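Local coordinates for protein RavO (Legionella pneumophila subsp. pneumophila, PDB 6DM4) that binds phosphotyrosine peptides, such as one from human Shc1, through the SH2 domain that makes up this chain, part of a longer Legionella protein, at residues Glu11-Arg16 with Leu41-Ala46. Residues are numbered along the deposited sequence; the frame is centred on the assembly and turned at random.
With SO4 (sulfate ion), chain H.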
ATOM      1  N   GLU A  11       1.272  -4.154  -4.218  1.00 39.11           N
ATOM      2  CA  GLU A  11       0.493  -5.355  -4.494  1.00 39.02           C
ATOM      3  C   GLU A  11      -0.347  -5.754  -3.287  1.00 35.61           C
ATOM      4  O   GLU A  11      -1.494  -6.186  -3.436  1.00 33.00           O
ATOM      5  CB  GLU A  11       1.428  -6.496  -4.899  1.00 43.84           C
ATOM      6  CG  GLU A  11       1.369  -6.854  -6.378  1.00 52.70           C
ATOM      7  CD  GLU A  11       2.354  -7.946  -6.761  1.00 60.07           C
ATOM      8  OE1 GLU A  11       3.574  -7.674  -6.789  1.00 63.72           O
ATOM      9  OE2 GLU A  11       1.909  -9.081  -7.038  1.00 62.33           O
ATOM     10  N   ILE A  12       0.205  -5.605  -2.082  1.00 29.34           N
ATOM     11  CA  ILE A  12      -0.518  -6.003  -0.876  1.00 32.88           C
ATOM     12  C   ILE A  12      -1.585  -4.977  -0.522  1.00 32.35           C
ATOM     13  O   ILE A  12      -2.744  -5.326  -0.269  1.00 31.88           O
ATOM     14  CB  ILE A  12       0.467  -6.216   0.292  1.00 32.85           C
ATOM     15  CG1 ILE A  12       1.408  -7.386  -0.003  1.00 34.85           C
ATOM     16  CG2 ILE A  12      -0.278  -6.460   1.618  1.00 32.78           C
ATOM     17  CD1 ILE A  12       2.417  -7.638   1.098  1.00 35.22           C
ATOM     18  N   PHE A  13      -1.216  -3.695  -0.504  1.00 32.62           N
ATOM     19  CA  PHE A  13      -2.097  -2.678   0.060  1.00 30.62           C
ATOM     20  C   PHE A  13      -3.293  -2.366  -0.830  1.00 31.64           C
ATOM     21  O   PHE A  13      -4.294  -1.839  -0.329  1.00 29.11           O
ATOM     22  CB  PHE A  13      -1.311  -1.398   0.339  1.00 31.03           C
ATOM     23  CG  PHE A  13      -0.311  -1.533   1.455  1.00 32.63           C
ATOM     24  CD1 PHE A  13      -0.474  -2.495   2.437  1.00 33.11           C
ATOM     25  CD2 PHE A  13       0.790  -0.694   1.522  1.00 37.03           C
ATOM     26  CE1 PHE A  13       0.447  -2.620   3.465  1.00 35.52           C
ATOM     27  CE2 PHE A  13       1.716  -0.812   2.549  1.00 37.79           C
ATOM     28  CZ  PHE A  13       1.546  -1.774   3.520  1.00 36.46           C
ATOM     29  N   VAL A  14      -3.226  -2.663  -2.131  1.00 31.68           N
ATOM     30  CA  VAL A  14      -4.395  -2.447  -2.984  1.00 38.70           C
ATOM     31  C   VAL A  14      -5.375  -3.607  -2.931  1.00 36.38           C
ATOM     32  O   VAL A  14      -6.495  -3.479  -3.439  1.00 34.81           O
ATOM     33  CB  VAL A  14      -4.028  -2.206  -4.465  1.00 34.56           C
ATOM     34  CG1 VAL A  14      -2.974  -1.116  -4.607  1.00 35.87           C
ATOM     35  CG2 VAL A  14      -3.545  -3.497  -5.111  1.00 39.68           C
ATOM     36  N   ASP A  15      -4.988  -4.734  -2.345  1.00 30.45           N
ATOM     37  CA  ASP A  15      -5.823  -5.923  -2.388  1.00 33.42           C
ATOM     38  C   ASP A  15      -6.970  -5.794  -1.391  1.00 32.60           C
ATOM     39  O   ASP A  15      -6.819  -5.212  -0.313  1.00 30.28           O
ATOM     40  CB  ASP A  15      -4.997  -7.172  -2.083  1.00 32.09           C
ATOM     41  CG  ASP A  15      -5.779  -8.454  -2.283  1.00 35.40           C
ATOM     42  OD1 ASP A  15      -5.739  -9.008  -3.401  1.00 38.44           O
ATOM     43  OD2 ASP A  15      -6.450  -8.900  -1.327  1.00 35.36           O
ATOM     44  N   ARG A  16      -8.128  -6.348  -1.763  1.00 35.51           N
ATOM     45  CA  ARG A  16      -9.312  -6.222  -0.917  1.00 34.71           C
ATOM     46  C   ARG A  16      -9.148  -6.908   0.431  1.00 33.30           C
ATOM     47  O   ARG A  16      -9.846  -6.546   1.386  1.00 30.07           O
ATOM     48  CB  ARG A  16     -10.542  -6.779  -1.636  1.00 38.91           C
ATOM     49  CG  ARG A  16     -10.465  -8.254  -1.984  1.00 43.50           C
ATOM     50  CD  ARG A  16     -11.734  -8.711  -2.692  1.00 49.42           C
ATOM     51  NE  ARG A  16     -11.763 -10.154  -2.900  1.00 52.93           N
ATOM     52  CZ  ARG A  16     -12.197 -11.027  -1.997  1.00 53.49           C
ATOM     53  NH1 ARG A  16     -12.640 -10.605  -0.818  1.00 52.52           N
ATOM     54  NH2 ARG A  16     -12.187 -12.324  -2.270  1.00 54.48           N
ATOM     55  N   LEU A  41      -5.467  -9.319   5.701  1.00 27.89           N
ATOM     56  CA  LEU A  41      -4.127  -8.799   5.904  1.00 27.35           C
ATOM     57  C   LEU A  41      -4.230  -7.462   6.625  1.00 29.17           C
ATOM     58  O   LEU A  41      -5.229  -6.743   6.496  1.00 28.28           O
ATOM     59  CB  LEU A  41      -3.392  -8.632   4.574  1.00 25.65           C
ATOM     60  CG  LEU A  41      -3.186  -9.931   3.796  1.00 29.22           C
ATOM     61  CD1 LEU A  41      -2.644  -9.649   2.419  1.00 30.36           C
ATOM     62  CD2 LEU A  41      -2.242 -10.838   4.553  1.00 31.02           C
ATOM     63  N   ARG A  42      -3.204  -7.137   7.403  1.00 30.02           N
ATOM     64  CA  ARG A  42      -3.284  -5.949   8.239  1.00 29.83           C
ATOM     65  C   ARG A  42      -1.882  -5.480   8.568  1.00 30.10           C
ATOM     66  O   ARG A  42      -0.906  -6.222   8.424  1.00 30.15           O
ATOM     67  CB  ARG A  42      -4.064  -6.216   9.534  1.00 32.30           C
ATOM     68  CG  ARG A  42      -3.551  -7.412  10.313  1.00 31.41           C
ATOM     69  CD  ARG A  42      -4.386  -7.673  11.550  1.00 34.40           C
ATOM     70  NE  ARG A  42      -3.936  -8.855  12.280  1.00 35.99           N
ATOM     71  CZ  ARG A  42      -2.880  -8.873  13.084  1.00 39.26           C
ATOM     72  NH1 ARG A  42      -2.164  -7.769  13.261  1.00 38.54           N
ATOM     73  NH2 ARG A  42      -2.543  -9.990  13.721  1.00 42.71           N
ATOM     74  N   TRP A  43      -1.802  -4.238   9.030  1.00 32.19           N
ATOM     75  CA  TRP A  43      -0.531  -3.674   9.463  1.00 37.32           C
ATOM     76  C   TRP A  43      -0.104  -4.330  10.777  1.00 37.12           C
ATOM     77  O   TRP A  43      -0.825  -4.263  11.774  1.00 36.38           O
ATOM     78  CB  TRP A  43      -0.678  -2.162   9.606  1.00 39.99           C
ATOM     79  CG  TRP A  43       0.587  -1.381   9.832  1.00 43.62           C
ATOM     80  CD1 TRP A  43       1.026  -0.873  11.019  1.00 46.96           C
ATOM     81  CD2 TRP A  43       1.547  -0.974   8.843  1.00 44.69           C
ATOM     82  NE1 TRP A  43       2.199  -0.190  10.838  1.00 49.73           N
ATOM     83  CE2 TRP A  43       2.547  -0.241   9.513  1.00 47.70           C
ATOM     84  CE3 TRP A  43       1.668  -1.170   7.462  1.00 42.81           C
ATOM     85  CZ2 TRP A  43       3.649   0.299   8.851  1.00 49.07           C
ATOM     86  CZ3 TRP A  43       2.764  -0.633   6.806  1.00 43.41           C
ATOM     87  CH2 TRP A  43       3.740   0.092   7.501  1.00 47.05           C
ATOM     88  N   SER A  44       1.056  -4.982  10.767  1.00 36.50           N
ATOM     89  CA  SER A  44       1.506  -5.791  11.893  1.00 37.35           C
ATOM     90  C   SER A  44       1.979  -4.931  13.057  1.00 41.98           C
ATOM     91  O   SER A  44       2.521  -3.836  12.871  1.00 43.71           O
ATOM     92  CB  SER A  44       2.640  -6.723  11.453  1.00 36.35           C
ATOM     93  OG  SER A  44       3.334  -7.265  12.567  1.00 38.49           O
ATOM     94  N   SER A  45       1.799  -5.464  14.270  1.00 44.49           N
ATOM     95  CA  SER A  45       2.275  -4.796  15.476  1.00 48.59           C
ATOM     96  C   SER A  45       3.790  -4.636  15.497  1.00 49.92           C
ATOM     97  O   SER A  45       4.300  -3.750  16.191  1.00 52.23           O
ATOM     98  CB  SER A  45       1.832  -5.576  16.715  1.00 54.35           C
ATOM     99  OG  SER A  45       2.631  -6.734  16.897  1.00 56.18           O
ATOM    100  N   ALA A  46       4.521  -5.476  14.760  1.00 48.68           N
ATOM    101  CA  ALA A  46       5.979  -5.425  14.791  1.00 51.11           C
ATOM    102  C   ALA A  46       6.544  -4.158  14.165  1.00 51.69           C
ATOM    103  O   ALA A  46       7.730  -3.876  14.357  1.00 52.25           O
ATOM    104  CB  ALA A  46       6.565  -6.647  14.084  1.00 48.61           C
TER
HETATM  105  S   SO4 H1001     -12.463 -14.096   0.989  1.00 68.61           S
HETATM  106  O1  SO4 H1001     -13.324 -12.916   0.925  1.00 68.10           O
HETATM  107  O2  SO4 H1001     -13.196 -15.206   1.592  1.00 68.87           O
HETATM  108  O3  SO4 H1001     -11.284 -13.794   1.796  1.00 67.71           O
HETATM  109  O4  SO4 H1001     -12.054 -14.479  -0.359  1.00 68.91           O
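Phe13 meets Trp43 through the far end of its ring: CZ lies 3.7 Å from Trp43 CZ3, at the edge of the indole and near its plane. The two side chains run oblique to each other. With Trp43 CG anti to the backbone N (chi1 -171°), the six-membered half of the indole is carried back toward Phe13. Beside this pair, Ile12 CG2 touches Leu41 CD1 at 4.1 Å, the two aliphatic chains crossing at about a right angle. All four side chains are buried, and across the interface the contact is wholly apolar. It packs helix 4-13, at Ile12 and Phe13, against strand 40-43, an outermost strand of the SH2 antiparallel sheet. Arg42, probably the phosphotyrosine-binding arginine of the SH2 FLVRES motif, points away from the helix; with Ser44 and Ser45 just past the strand it hydrogen-bonds the bound peptide's modified side chain. Ser44 OG also accepts from Ala46 N at 3.1 Å, a capping bond that ties down the turn into the next helix. Around the apolar pairs, Leu105 of helix 101-119 packs on Ile12, Met102 and Ile109 on Leu41, and Tyr18 on Phe13 and Trp43. Phe13 of the second subunit packs on Phe13. Past the helix, Arg16 hydrogen-bonds a sulfate, probably from the crystallisation liquor, with NH1 3.0 Å from O1 and NH2 2.9 Å from O4; Glu38 N binds the same ion.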